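Local atomic coordinates of Lmo0135 protein (Listeria monocytogenes EGD-e, PDB entry 5ISU), a protein that probably binds peptides outside the cell as the substrate-binding component of an ABC transporter. Residues 34-38 and 39-43. Sequence-based numbering, arbitrary orientation.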
# COMPACT_ATOMS: atom_id res chain seq x y z
N ASN A 34 -3.95 4.23 -14.75
CA ASN A 34 -4.53 5.52 -14.38
C ASN A 34 -5.65 5.34 -13.34
O ASN A 34 -6.04 6.30 -12.70
CB ASN A 34 -5.11 6.26 -15.62
CG ASN A 34 -4.05 6.88 -16.51
OD1 ASN A 34 -2.87 6.64 -16.35
ND2 ASN A 34 -4.49 7.71 -17.44
N TYR A 35 -6.15 4.11 -13.16
CA TYR A 35 -7.25 3.86 -12.23
C TYR A 35 -7.02 2.71 -11.24
O TYR A 35 -7.65 2.67 -10.19
CB TYR A 35 -8.54 3.60 -13.03
CG TYR A 35 -8.83 4.72 -14.01
CD1 TYR A 35 -9.48 5.88 -13.59
CD2 TYR A 35 -8.40 4.64 -15.34
CE1 TYR A 35 -9.71 6.92 -14.47
CE2 TYR A 35 -8.63 5.67 -16.22
CZ TYR A 35 -9.27 6.81 -15.79
OH TYR A 35 -9.50 7.84 -16.67
N ALA A 36 -6.11 1.77 -11.56
CA ALA A 36 -5.91 0.61 -10.69
C ALA A 36 -5.60 0.97 -9.23
O ALA A 36 -4.67 1.72 -8.98
CB ALA A 36 -4.82 -0.30 -11.24
N SER A 37 -6.39 0.43 -8.30
CA SER A 37 -6.16 0.67 -6.86
C SER A 37 -6.35 -0.57 -5.96
O SER A 37 -5.81 -0.60 -4.86
CB SER A 37 -7.02 1.85 -6.35
OG SER A 37 -8.40 1.60 -6.56
N ASP A 38 -7.11 -1.58 -6.40
CA ASP A 38 -7.32 -2.78 -5.56
C ASP A 38 -6.14 -3.79 -5.73
O ASP A 38 -5.38 -3.71 -6.69
CB ASP A 38 -8.65 -3.46 -5.88
CG ASP A 38 -8.69 -4.03 -7.29
OD1 ASP A 38 -8.55 -3.22 -8.24
OD2 ASP A 38 -8.86 -5.27 -7.46
N ARG A 39 -6.02 -4.73 -4.79
CA ARG A 39 -4.91 -5.71 -4.78
C ARG A 39 -4.83 -6.59 -6.02
O ARG A 39 -3.74 -6.76 -6.59
CB ARG A 39 -4.95 -6.54 -3.48
CG ARG A 39 -4.07 -7.79 -3.46
CD ARG A 39 -3.89 -8.42 -2.07
NE ARG A 39 -2.78 -7.82 -1.30
CZ ARG A 39 -2.87 -6.83 -0.40
NH1 ARG A 39 -1.77 -6.41 0.21
NH2 ARG A 39 -4.04 -6.26 -0.09
N VAL A 40 -5.97 -7.10 -6.49
CA VAL A 40 -5.97 -7.99 -7.64
C VAL A 40 -5.59 -7.28 -8.93
O VAL A 40 -4.76 -7.77 -9.70
CB VAL A 40 -7.29 -8.74 -7.80
CG1 VAL A 40 -7.24 -9.65 -9.03
CG2 VAL A 40 -7.58 -9.54 -6.55
N THR A 41 -6.18 -6.11 -9.16
CA THR A 41 -5.90 -5.38 -10.38
C THR A 41 -4.44 -4.95 -10.43
O THR A 41 -3.80 -5.01 -11.49
CB THR A 41 -6.80 -4.12 -10.52
OG1 THR A 41 -8.17 -4.47 -10.37
CG2 THR A 41 -6.63 -3.47 -11.86
N LEU A 42 -3.92 -4.49 -9.30
CA LEU A 42 -2.52 -4.06 -9.25
C LEU A 42 -1.57 -5.23 -9.49
O LEU A 42 -0.52 -5.06 -10.10
CB LEU A 42 -2.20 -3.37 -7.90
CG LEU A 42 -2.72 -1.94 -7.74
CD1 LEU A 42 -2.59 -1.40 -6.32
CD2 LEU A 42 -2.02 -1.00 -8.72
N THR A 43 -1.94 -6.40 -8.99
CA THR A 43 -1.13 -7.59 -9.13
C THR A 43 -1.02 -7.95 -10.61
O THR A 43 0.06 -8.26 -11.11
CB THR A 43 -1.75 -8.77 -8.34
OG1 THR A 43 -1.81 -8.43 -6.95
CG2 THR A 43 -0.93 -10.06 -8.49
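The hydroxyl OG1 of Thr41 is gripped twice. It donates to OD1 of Asp38 and accepts from the backbone N of Glu29, in the loop after strand 19-24. At 2.5 Å, Thr41 OG1 and Asp38 OD1 stand unusually close, so the exact length is doubtful. Asp38 is the N-cap of helix 39-48. Asp38 OD2 accepts from the backbone N of Thr41 at 3.3 Å, a capping bond. That N-H points well at the oxygen (158°) but arrives from above the carboxylate plane, 56° out of it. With chi1 at 65°, Asp38 CG sits between its own backbone N and carbonyl carbon, which turns the carboxylate back over the first turn. The side chains of Asp38 and Thr41 cross at about a right angle. Asp38 O accepts the first i to i+4 bond of the helix, from Leu42 N at 3.1 Å. At the next residue, Arg39 O accepts from both N and OG1 of Thr43, which reach it from opposite faces of its plane. Beside the cap, the methyl CB of Ala36 lies against Thr41 CG2 (3.7 Å) and Leu42 CD2 (3.8 Å). Leu42 CD1 rests on the carbonyl O of Ser37, 3.6 Å away. The Arg39 side chain leaves the turn and forms a salt bridge with Glu255 through NH1. One carboxylate thus serves both the backbone and a side chain of the first turn. The positive end of the helix dipole and the two donors would be expected to favour the ionised form of Asp38.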